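Local coordinates for MutT/NUDIX family protein (Bacillus thuringiensis str. Al Hakam, PDB 3ID9) that probably hydrolyses a nucleoside diphosphate linked to another moiety, as members of the MutT/NUDIX hydrolase family do, though its own substrate is not established, at residues B[77-82]-B[100-105]; B[24-29]-B[62-67]; B[36-41]-B[125-130]; B[82-87]-B[154-159]. All blocks are in the same frame, centred on the assembly; numbering follows the deposited sequence.

Contact 1. Residues B[77-82]-B[100-105]; sequences VKIKKL and FLLERI
Ile79 and Phe100 meet across a beta hairpin of the Nudix fold, in which strand 77-88 runs antiparallel to strand 95-104 and a classic beta bulge at Lys80 and Lys81, opposite Leu101, shifts the pairing by one residue. The methyl CD1 of Ile79 is the bump on one face of the sheet: it sits over the centre of the Phe100 ring, 3.4 Å from its centroid and 7° off the ring normal, a CH-pi contact. Leu82 CD2 comes obliquely to the same ring, 3.4 Å from Phe100 CE2. Further along, Leu102 CD2 touches both Val77 CG2 (4.1 Å) and Ile79 CG1 (4.0 Å). Helix 61-72 covers this apolar side, with Met65 and Met69 against Leu102, while Tyr155 of the second subunit adds an edge-to-face contact with Phe100.

The other face carries the charged side chains and, at Leu101, a buried apolar one on which Leu149 packs. Here Glu103 stands between two lysines, chi1 of 180° carrying its carboxylate out alongside Lys78, whose chain is extended, while the bent chain of Lys80 crosses it at about a right angle. Both salt bridges are long, so the aliphatic parts do much of the touching. Ile105 CG2 packs on the Lys78 chain, 3.6 Å from Lys78 CD. At the bulge, Lys80 N donates to Leu101 O (2.9 Å), and Leu101 N returns a bond to Lys81 O (3.0 Å).

Contact 2. Residues B[24-29]-B[62-67]; sequences VRVTGI and EEAMIR
Val26 faces helix 62-67 from the middle of strand 24-29, and with it the line of contact begins. Its methyl CG2 reaches the helix between two residues, 4.2 Å from Ala64 CB and 4.0 Å from the backbone N of Met65, a selenomethionine, while Val26 CB lies 4.0 Å from Met65 SE. A chi1 of -70° places CG1 beside the backbone N and leaves CG2 as the branch turned to the helix. At Thr27 the side chain points away, where OG1 is hydrogen-bonded to His97, and the strand offers the helix its peptide instead: Met65 SE rests 3.5 Å from Thr27 C. Gly28 follows, and without a side chain its backbone leaves room for the end of Met65, whose CE methyl comes to 3.6 Å from Gly28 N.

Met65 reaches this position by a bent chain. CG leaves anti to the backbone N (chi1 -173°), and turns at chi2 and chi3 lay SE and CE over the strand backbone. No hydrogen bond crosses the interface, so the buried fit rests on van der Waals contact, part of it with the peptide backbone.

The helix belongs to the Nudix box, residues 53-74, the signature of this hydrolase family, and the contact seats it on the central sheet. Strand 23-32 is paired with strand 95-104, whose Leu102 also touches Met65, and with strand 48-54; Val55, just beyond that strand, packs on both Val26 and Ala64. Helix 139-147 approaches the same strand at Ile29 through Phe141 and Ile145.

Contact 3. Residues B[36-41]-B[125-130]; sequences VLLVKQ and QMVPIN
Four backbone hydrogen bonds join Val36 and Leu38 to Val127 and Gln125, satisfying both the N-H and the carbonyl of each of these four residues. Around the Val36-Val127 pair, Val36 N donates to Val127 O (2.7 Å) and Val127 N to Val36 O (2.9 Å). At the Leu38-Gln125 pair, Leu38 N meets Gln125 O at 2.8 Å in an almost straight bond, with an N-H...O angle of 177°, and Gln125 N returns a bond to Leu38 O. Val36 O also receives a CA-H...O contact from Met126 CA.

Between these two pairs lies Leu37 with Met126, a non-hydrogen-bonded pair. The backbone of Leu37 turns to the other side and bonds with Leu30 of strand 23-32. In the mixed sheet of the Nudix fold, strand 35-40 pairs antiparallel with strands 23-32 and 48-54 as well, and strand 124-128, which comes much later in the chain, is added along its other side at residues 36-38.

Side chains divide between the two faces. On one, the selenomethionine Met126 folds back through bends at chi2 and chi3 (-60° and -63°), which bring SE to 3.6 Å from Leu37 CD2. On the other, Leu38 CD1 meets Val127 CG2 at 3.9 Å, and Val36 CG2 lies against Ile129 CG1, the two side chains crossing at about a right angle. Helix 139-147 covers this second face, with Ile145 touching both Val36 and Ile129; Tyr135 lies against Gln125 and Val127.

Contact 4. Residues B[82-87]-B[154-159]; sequences LLYVCD and SYQGLK
Tyr155 and Asp87 lock one face of a parallel strand pair, residues 82-87 with 154-157. Tyr155 OH donates to Asp87 OD1 at 2.7 Å, on the syn side of the carboxylate and 23° out of its plane. In Asp87, chi1 of 76° swings the carboxylate over toward the Tyr155 hydroxyl. Nearer the start of the pair, Val85 CG1 packs on Tyr155 CD1 at 4.0 Å. The second subunit closes over this face, where Val85 and Asp87 are buried: its Leu61 N bonds to Asp87 OD2 and its Glu62 N to Tyr155 OH, so the Asp87-Tyr155 pair is tied into the dimer interface.

The face of Tyr84, Cys86, Ser154 and Gln156 is the solvent side: all four are partly exposed, although they still touch closely. Tyr84 OH bonds to Gln156 OE1 (2.8 Å) from above the amide plane, and ring and amide stand 88° apart. Ser154 CB touches the ring edge at Tyr84 CD1, and Cys86 SG meets Leu158 CD1 at 3.7 Å. Between the two faces, five backbone hydrogen bonds run from Ser154 N to Leu83 O through to Leu158 N to Asp87 O; that of Asp87 N to Gln156 O is the longest, 3.3 Å.

Strand 154-157 follows helix 139-147 in the chain, and Leu144 of that helix touches Tyr84 and Ser154. Strand 77-88 has strand 154-157 along one side and the antiparallel strand 95-104 along the other.

How the contacts relate
From the N terminus, strand 23-32 first enters contact 2, which closes a loop when helix 61-72 settles on it. Contact 3 opens before that closure, at strand 35-40, and closes only at strand 124-128, so the two cross. Contact 1, the hairpin of strands 77-88 and 95-104, opens and closes within the span of contact 3. Contact 4 opens on the same strand 77-88, shares Leu82 with contact 1 and crosses both it and contact 3, ending at strand 154-157. Phe100 bonds to Thr27 and Ile29 through the backbone, joining contacts 1 and 2. Contact 3 lies on the opposite side of the chain's centre from contacts 2 and 4; contacts 1, 2 and 4 touch the second subunit.

Contact 1. Residues B[77-82]-B[100-105]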
# COMPACT_ATOMS: atom_id res chain seq x y z
N VAL B 77 -12.71 -7.66 -12.68
CA VAL B 77 -12.74 -7.17 -11.31
C VAL B 77 -12.32 -5.72 -11.17
O VAL B 77 -11.79 -5.11 -12.10
CB VAL B 77 -11.80 -8.00 -10.42
CG1 VAL B 77 -12.17 -9.47 -10.50
CG2 VAL B 77 -10.34 -7.79 -10.85
N LYS B 78 -12.58 -5.17 -9.99
CA LYS B 78 -12.17 -3.81 -9.68
C LYS B 78 -11.62 -3.85 -8.26
O LYS B 78 -12.02 -4.69 -7.44
CB LYS B 78 -13.34 -2.83 -9.78
CG LYS B 78 -14.30 -2.84 -8.61
CD LYS B 78 -15.40 -1.80 -8.83
CE LYS B 78 -16.45 -1.84 -7.73
NZ LYS B 78 -17.55 -0.86 -7.98
N ILE B 79 -10.68 -2.96 -7.97
CA ILE B 79 -10.07 -2.90 -6.66
C ILE B 79 -10.96 -2.21 -5.63
O ILE B 79 -11.59 -1.20 -5.91
CB ILE B 79 -8.71 -2.16 -6.75
CG1 ILE B 79 -7.73 -3.02 -7.55
CG2 ILE B 79 -8.17 -1.84 -5.35
CD1 ILE B 79 -6.33 -2.50 -7.58
N LYS B 80 -11.04 -2.79 -4.44
CA LYS B 80 -11.84 -2.22 -3.36
C LYS B 80 -10.88 -1.44 -2.49
O LYS B 80 -11.05 -0.24 -2.26
CB LYS B 80 -12.50 -3.30 -2.51
CG LYS B 80 -13.68 -4.00 -3.17
CD LYS B 80 -14.98 -3.71 -2.43
CE LYS B 80 -15.01 -4.35 -1.04
NZ LYS B 80 -15.01 -5.84 -1.10
N LYS B 81 -9.86 -2.13 -2.00
CA LYS B 81 -8.86 -1.51 -1.15
C LYS B 81 -7.56 -2.28 -1.08
O LYS B 81 -7.49 -3.48 -1.38
CB LYS B 81 -9.41 -1.31 0.26
CG LYS B 81 -10.10 0.02 0.48
CD LYS B 81 -10.45 0.22 1.93
CE LYS B 81 -10.91 1.65 2.21
NZ LYS B 81 -10.92 1.95 3.68
N LEU B 82 -6.51 -1.56 -0.68
CA LEU B 82 -5.18 -2.12 -0.52
C LEU B 82 -5.28 -2.81 0.83
O LEU B 82 -5.57 -2.18 1.85
CB LEU B 82 -4.18 -0.97 -0.46
CG LEU B 82 -2.70 -1.17 -0.73
CD1 LEU B 82 -2.27 -2.50 -0.14
CD2 LEU B 82 -2.43 -1.11 -2.22
N PHE B 100 -4.55 -7.04 -2.80
CA PHE B 100 -5.78 -6.27 -3.01
C PHE B 100 -7.07 -7.01 -2.68
O PHE B 100 -7.21 -8.18 -3.01
CB PHE B 100 -5.90 -5.84 -4.48
CG PHE B 100 -4.95 -4.77 -4.90
CD1 PHE B 100 -4.00 -5.02 -5.88
CD2 PHE B 100 -5.04 -3.49 -4.35
CE1 PHE B 100 -3.15 -4.01 -6.31
CE2 PHE B 100 -4.19 -2.47 -4.77
CZ PHE B 100 -3.24 -2.73 -5.76
N LEU B 101 -8.01 -6.32 -2.04
CA LEU B 101 -9.32 -6.90 -1.78
C LEU B 101 -10.04 -6.56 -3.08
O LEU B 101 -10.18 -5.39 -3.43
CB LEU B 101 -10.03 -6.21 -0.62
CG LEU B 101 -9.62 -6.71 0.76
CD1 LEU B 101 -10.38 -5.94 1.84
CD2 LEU B 101 -9.89 -8.20 0.86
N LEU B 102 -10.46 -7.58 -3.81
CA LEU B 102 -11.13 -7.39 -5.09
C LEU B 102 -12.64 -7.56 -5.02
O LEU B 102 -13.17 -8.17 -4.09
CB LEU B 102 -10.56 -8.36 -6.12
CG LEU B 102 -9.07 -8.20 -6.42
CD1 LEU B 102 -8.58 -9.35 -7.30
CD2 LEU B 102 -8.85 -6.86 -7.11
N GLU B 103 -13.32 -7.01 -6.02
CA GLU B 103 -14.76 -7.12 -6.15
C GLU B 103 -15.10 -7.40 -7.62
O GLU B 103 -14.49 -6.83 -8.52
CB GLU B 103 -15.42 -5.82 -5.70
CG GLU B 103 -16.92 -5.81 -5.78
CD GLU B 103 -17.52 -4.61 -5.07
OE1 GLU B 103 -17.44 -4.57 -3.82
OE2 GLU B 103 -18.06 -3.71 -5.75
N ARG B 104 -16.04 -8.31 -7.85
CA ARG B 104 -16.45 -8.66 -9.21
C ARG B 104 -17.29 -7.56 -9.84
O ARG B 104 -18.08 -6.90 -9.16
CB ARG B 104 -17.26 -9.96 -9.21
CG ARG B 104 -16.59 -11.12 -9.93
CD ARG B 104 -17.61 -12.12 -10.45
NE ARG B 104 -18.51 -12.57 -9.41
CZ ARG B 104 -19.62 -13.28 -9.63
NH1 ARG B 104 -19.95 -13.62 -10.87
NH2 ARG B 104 -20.39 -13.64 -8.61
N ILE B 105 -17.13 -7.36 -11.15
CA ILE B 105 -17.91 -6.37 -11.88
C ILE B 105 -18.39 -6.97 -13.19
O ILE B 105 -18.61 -8.18 -13.28
CB ILE B 105 -17.08 -5.09 -12.18
CG1 ILE B 105 -15.84 -5.45 -12.99
CG2 ILE B 105 -16.70 -4.41 -10.88
CD1 ILE B 105 -15.03 -4.25 -13.43

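Contact 2. Residues B[24-29]-B[62-67]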
# COMPACT_ATOMS: atom_id res chain seq x y z
N VAL B 24 7.79 -6.08 -8.33
CA VAL B 24 6.52 -5.88 -7.63
C VAL B 24 5.51 -6.97 -7.94
O VAL B 24 5.29 -7.33 -9.10
CB VAL B 24 5.91 -4.52 -8.00
CG1 VAL B 24 4.71 -4.25 -7.11
CG2 VAL B 24 6.94 -3.42 -7.85
N ARG B 25 4.89 -7.50 -6.89
CA ARG B 25 3.89 -8.55 -7.03
C ARG B 25 2.57 -8.19 -6.39
O ARG B 25 2.52 -7.66 -5.28
CB ARG B 25 4.41 -9.85 -6.42
CG ARG B 25 5.44 -10.52 -7.29
CD ARG B 25 6.06 -11.76 -6.69
NE ARG B 25 6.91 -12.37 -7.71
CZ ARG B 25 6.43 -13.01 -8.77
NH1 ARG B 25 5.12 -13.14 -8.95
NH2 ARG B 25 7.27 -13.49 -9.69
N VAL B 26 1.50 -8.47 -7.12
CA VAL B 26 0.15 -8.20 -6.65
C VAL B 26 -0.56 -9.53 -6.40
O VAL B 26 -0.28 -10.52 -7.07
CB VAL B 26 -0.68 -7.40 -7.68
CG1 VAL B 26 -0.15 -5.99 -7.77
CG2 VAL B 26 -0.61 -8.07 -9.05
N THR B 27 -1.46 -9.53 -5.43
CA THR B 27 -2.22 -10.73 -5.09
C THR B 27 -3.66 -10.30 -4.92
O THR B 27 -3.93 -9.25 -4.34
CB THR B 27 -1.71 -11.38 -3.78
OG1 THR B 27 -0.46 -12.01 -4.02
CG2 THR B 27 -2.71 -12.39 -3.25
N GLY B 28 -4.57 -11.11 -5.44
CA GLY B 28 -5.97 -10.77 -5.34
C GLY B 28 -6.74 -11.61 -4.34
O GLY B 28 -6.53 -12.82 -4.21
N ILE B 29 -7.63 -10.96 -3.61
CA ILE B 29 -8.46 -11.63 -2.63
C ILE B 29 -9.90 -11.23 -2.91
O ILE B 29 -10.36 -10.15 -2.52
CB ILE B 29 -8.04 -11.27 -1.20
CG1 ILE B 29 -6.69 -11.94 -0.91
CG2 ILE B 29 -9.09 -11.73 -0.20
CD1 ILE B 29 -6.22 -11.86 0.51
N GLU B 62 -2.76 -1.71 -10.50
CA GLU B 62 -4.12 -2.03 -10.91
C GLU B 62 -4.18 -2.80 -12.24
O GLU B 62 -4.85 -3.83 -12.34
CB GLU B 62 -4.93 -0.74 -11.02
CG GLU B 62 -6.40 -0.98 -11.28
CD GLU B 62 -7.18 0.31 -11.43
OE1 GLU B 62 -8.42 0.24 -11.59
OE2 GLU B 62 -6.56 1.39 -11.39
N GLU B 63 -3.49 -2.29 -13.25
CA GLU B 63 -3.50 -2.95 -14.55
C GLU B 63 -3.02 -4.40 -14.44
O GLU B 63 -3.55 -5.29 -15.09
CB GLU B 63 -2.64 -2.17 -15.54
CG GLU B 63 -3.07 -0.72 -15.71
CD GLU B 63 -2.17 0.07 -16.64
OE1 GLU B 63 -0.93 0.04 -16.45
OE2 GLU B 63 -2.70 0.73 -17.55
N ALA B 64 -2.02 -4.62 -13.59
CA ALA B 64 -1.47 -5.95 -13.39
C ALA B 64 -2.46 -6.85 -12.66
O ALA B 64 -2.63 -8.02 -13.01
CB ALA B 64 -0.16 -5.87 -12.62
N MSE B 65 -3.12 -6.32 -11.64
CA MSE B 65 -4.09 -7.09 -10.88
C MSE B 65 -5.23 -7.54 -11.80
O MSE B 65 -5.61 -8.72 -11.79
CB MSE B 65 -4.67 -6.26 -9.73
CG MSE B 65 -5.58 -7.05 -8.80
SE MSE B 65 -4.61 -8.36 -7.70
CE MSE B 65 -4.65 -9.90 -8.88
N ILE B 66 -5.76 -6.61 -12.60
CA ILE B 66 -6.85 -6.91 -13.53
C ILE B 66 -6.40 -7.93 -14.58
O ILE B 66 -7.16 -8.82 -14.94
CB ILE B 66 -7.37 -5.62 -14.24
CG1 ILE B 66 -8.46 -4.95 -13.41
CG2 ILE B 66 -7.96 -5.96 -15.60
CD1 ILE B 66 -8.03 -4.56 -12.01
N ARG B 67 -5.17 -7.78 -15.06
CA ARG B 67 -4.65 -8.70 -16.08
C ARG B 67 -4.46 -10.11 -15.53
O ARG B 67 -4.88 -11.09 -16.15
CB ARG B 67 -3.32 -8.20 -16.64
CG ARG B 67 -2.63 -9.19 -17.57
CD ARG B 67 -1.35 -8.64 -18.17
NE ARG B 67 -0.40 -8.21 -17.14
CZ ARG B 67 0.12 -9.00 -16.21
NH1 ARG B 67 -0.22 -10.29 -16.16
NH2 ARG B 67 0.95 -8.50 -15.31

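Contact 3. Residues B[36-41]-B[125-130]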
# COMPACT_ATOMS: atom_id res chain seq x y z
N VAL B 36 -13.19 -17.54 -0.35
CA VAL B 36 -12.13 -16.88 -1.10
C VAL B 36 -11.85 -17.61 -2.40
O VAL B 36 -11.85 -18.83 -2.46
CB VAL B 36 -10.81 -16.83 -0.28
CG1 VAL B 36 -9.77 -16.01 -1.02
CG2 VAL B 36 -11.08 -16.20 1.07
N LEU B 37 -11.59 -16.85 -3.46
CA LEU B 37 -11.29 -17.42 -4.76
C LEU B 37 -9.86 -17.97 -4.81
O LEU B 37 -8.90 -17.23 -4.66
CB LEU B 37 -11.45 -16.33 -5.83
CG LEU B 37 -11.19 -16.48 -7.34
CD1 LEU B 37 -10.29 -17.65 -7.66
CD2 LEU B 37 -12.52 -16.63 -8.04
N LEU B 38 -9.72 -19.28 -5.02
CA LEU B 38 -8.40 -19.87 -5.16
C LEU B 38 -8.27 -20.35 -6.59
O LEU B 38 -9.24 -20.71 -7.24
CB LEU B 38 -8.16 -21.04 -4.21
CG LEU B 38 -8.17 -20.70 -2.71
CD1 LEU B 38 -7.66 -21.92 -1.93
CD2 LEU B 38 -7.31 -19.46 -2.44
N VAL B 39 -7.04 -20.33 -7.07
CA VAL B 39 -6.69 -20.71 -8.41
C VAL B 39 -5.70 -21.87 -8.32
O VAL B 39 -5.01 -22.02 -7.31
CB VAL B 39 -6.07 -19.48 -9.13
CG1 VAL B 39 -5.06 -19.89 -10.16
CG2 VAL B 39 -7.18 -18.66 -9.77
N LYS B 40 -5.64 -22.69 -9.36
CA LYS B 40 -4.71 -23.81 -9.34
C LYS B 40 -3.47 -23.40 -10.13
O LYS B 40 -3.57 -22.96 -11.28
CB LYS B 40 -5.35 -25.04 -9.96
CG LYS B 40 -4.57 -26.32 -9.75
CD LYS B 40 -4.87 -26.94 -8.39
CE LYS B 40 -5.58 -28.29 -8.53
NZ LYS B 40 -4.79 -29.29 -9.31
N GLN B 41 -2.30 -23.55 -9.50
CA GLN B 41 -1.02 -23.20 -10.12
C GLN B 41 -0.62 -24.16 -11.23
O GLN B 41 -0.70 -25.38 -11.06
CB GLN B 41 0.10 -23.19 -9.06
CG GLN B 41 -0.05 -22.12 -7.98
CD GLN B 41 1.08 -22.18 -6.96
OE1 GLN B 41 1.25 -23.18 -6.26
NE2 GLN B 41 1.86 -21.10 -6.88
N GLN B 125 -11.80 -22.25 -7.67
CA GLN B 125 -12.56 -22.81 -6.57
C GLN B 125 -12.79 -21.74 -5.50
O GLN B 125 -11.90 -20.96 -5.19
CB GLN B 125 -11.80 -23.99 -5.99
CG GLN B 125 -12.54 -24.70 -4.88
CD GLN B 125 -11.70 -25.75 -4.18
OE1 GLN B 125 -12.17 -26.38 -3.24
NE2 GLN B 125 -10.46 -25.95 -4.63
N MSE B 126 -14.00 -21.71 -4.96
CA MSE B 126 -14.33 -20.76 -3.91
C MSE B 126 -14.27 -21.52 -2.59
O MSE B 126 -15.13 -22.33 -2.30
CB MSE B 126 -15.74 -20.20 -4.13
CG MSE B 126 -15.91 -19.34 -5.38
SE MSE B 126 -14.76 -17.74 -5.44
CE MSE B 126 -15.45 -16.79 -3.90
N VAL B 127 -13.23 -21.26 -1.81
CA VAL B 127 -13.06 -21.96 -0.54
C VAL B 127 -13.48 -21.12 0.67
O VAL B 127 -13.07 -19.98 0.82
CB VAL B 127 -11.60 -22.43 -0.36
CG1 VAL B 127 -11.42 -23.04 1.02
CG2 VAL B 127 -11.25 -23.46 -1.42
N PRO B 128 -14.30 -21.70 1.56
CA PRO B 128 -14.74 -20.98 2.75
C PRO B 128 -13.51 -20.51 3.51
O PRO B 128 -12.54 -21.26 3.65
CB PRO B 128 -15.52 -22.03 3.53
CG PRO B 128 -16.05 -22.92 2.45
CD PRO B 128 -14.86 -23.06 1.53
N ILE B 129 -13.54 -19.28 4.00
CA ILE B 129 -12.41 -18.72 4.73
C ILE B 129 -12.01 -19.51 5.96
O ILE B 129 -10.82 -19.61 6.26
CB ILE B 129 -12.68 -17.25 5.11
CG1 ILE B 129 -12.81 -16.42 3.83
CG2 ILE B 129 -11.55 -16.70 5.97
CD1 ILE B 129 -13.37 -15.04 4.05
N ASN B 130 -12.97 -20.09 6.67
CA ASN B 130 -12.65 -20.88 7.85
C ASN B 130 -12.09 -22.26 7.50
O ASN B 130 -11.99 -23.13 8.37
CB ASN B 130 -13.89 -21.05 8.74
CG ASN B 130 -15.06 -21.70 8.02
OD1 ASN B 130 -14.94 -22.81 7.49
ND2 ASN B 130 -16.20 -21.02 8.01

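Contact 4. Residues B[82-87]-B[154-159]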
# COMPACT_ATOMS: atom_id res chain seq x y z
N LEU B 82 -6.51 -1.56 -0.68
CA LEU B 82 -5.18 -2.12 -0.52
C LEU B 82 -5.28 -2.81 0.83
O LEU B 82 -5.57 -2.18 1.85
CB LEU B 82 -4.18 -0.97 -0.46
CG LEU B 82 -2.70 -1.17 -0.73
CD1 LEU B 82 -2.27 -2.50 -0.14
CD2 LEU B 82 -2.43 -1.11 -2.22
N LEU B 83 -5.07 -4.12 0.86
CA LEU B 83 -5.18 -4.83 2.12
C LEU B 83 -3.88 -4.98 2.89
O LEU B 83 -3.83 -4.80 4.11
CB LEU B 83 -5.75 -6.23 1.88
CG LEU B 83 -5.76 -7.11 3.13
CD1 LEU B 83 -6.81 -6.59 4.10
CD2 LEU B 83 -6.04 -8.56 2.76
N TYR B 84 -2.81 -5.31 2.17
CA TYR B 84 -1.56 -5.57 2.83
C TYR B 84 -0.38 -5.31 1.91
O TYR B 84 -0.41 -5.66 0.73
CB TYR B 84 -1.56 -7.03 3.28
CG TYR B 84 -0.42 -7.46 4.16
CD1 TYR B 84 -0.43 -7.19 5.52
CD2 TYR B 84 0.65 -8.16 3.63
CE1 TYR B 84 0.60 -7.63 6.35
CE2 TYR B 84 1.69 -8.61 4.44
CZ TYR B 84 1.66 -8.34 5.80
OH TYR B 84 2.68 -8.81 6.60
N VAL B 85 0.65 -4.67 2.46
CA VAL B 85 1.85 -4.37 1.71
C VAL B 85 3.00 -4.98 2.48
O VAL B 85 3.17 -4.76 3.68
CB VAL B 85 2.06 -2.84 1.55
CG1 VAL B 85 3.40 -2.57 0.91
CG2 VAL B 85 0.95 -2.25 0.69
N CYS B 86 3.78 -5.80 1.79
CA CYS B 86 4.91 -6.48 2.39
C CYS B 86 6.14 -6.17 1.55
O CYS B 86 6.15 -6.39 0.34
CB CYS B 86 4.65 -7.99 2.42
SG CYS B 86 6.06 -8.99 2.98
N ASP B 87 7.18 -5.62 2.18
CA ASP B 87 8.37 -5.33 1.41
C ASP B 87 9.62 -5.95 2.02
O ASP B 87 9.79 -5.98 3.23
CB ASP B 87 8.53 -3.81 1.16
CG ASP B 87 9.01 -3.03 2.36
OD1 ASP B 87 8.41 -3.13 3.46
OD2 ASP B 87 10.01 -2.29 2.20
N SER B 154 -2.84 -2.48 5.95
CA SER B 154 -1.85 -3.13 6.81
C SER B 154 -0.49 -3.13 6.11
O SER B 154 -0.42 -3.25 4.89
CB SER B 154 -2.26 -4.57 7.11
OG SER B 154 -3.41 -4.62 7.93
N TYR B 155 0.57 -3.02 6.89
CA TYR B 155 1.91 -3.00 6.33
C TYR B 155 2.93 -3.72 7.19
O TYR B 155 2.78 -3.82 8.41
CB TYR B 155 2.37 -1.56 6.14
CG TYR B 155 3.86 -1.45 5.92
CD1 TYR B 155 4.43 -1.67 4.67
CD2 TYR B 155 4.72 -1.20 7.00
CE1 TYR B 155 5.81 -1.65 4.49
CE2 TYR B 155 6.10 -1.19 6.83
CZ TYR B 155 6.64 -1.41 5.57
OH TYR B 155 8.01 -1.39 5.42
N GLN B 156 3.98 -4.21 6.56
CA GLN B 156 5.02 -4.90 7.29
C GLN B 156 6.31 -4.88 6.49
O GLN B 156 6.30 -5.18 5.30
CB GLN B 156 4.59 -6.33 7.56
CG GLN B 156 5.55 -7.12 8.42
CD GLN B 156 5.08 -8.56 8.61
OE1 GLN B 156 3.96 -8.81 9.05
NE2 GLN B 156 5.95 -9.51 8.29
N GLY B 157 7.40 -4.50 7.14
CA GLY B 157 8.69 -4.47 6.49
C GLY B 157 9.47 -5.67 7.02
O GLY B 157 9.46 -5.93 8.22
N LEU B 158 10.14 -6.40 6.13
CA LEU B 158 10.91 -7.57 6.54
C LEU B 158 12.35 -7.51 6.08
O LEU B 158 12.63 -7.37 4.88
CB LEU B 158 10.26 -8.84 5.98
CG LEU B 158 8.85 -9.14 6.48
CD1 LEU B 158 8.23 -10.24 5.65
CD2 LEU B 158 8.92 -9.52 7.95
N LYS B 159 13.26 -7.62 7.03
CA LYS B 159 14.69 -7.62 6.75
C LYS B 159 15.31 -8.83 7.43
O LYS B 159 14.81 -9.29 8.45
CB LYS B 159 15.33 -6.33 7.28
CG LYS B 159 14.87 -5.07 6.57
CD LYS B 159 15.59 -3.83 7.08
CE LYS B 159 17.09 -3.88 6.80
NZ LYS B 159 17.39 -3.93 5.35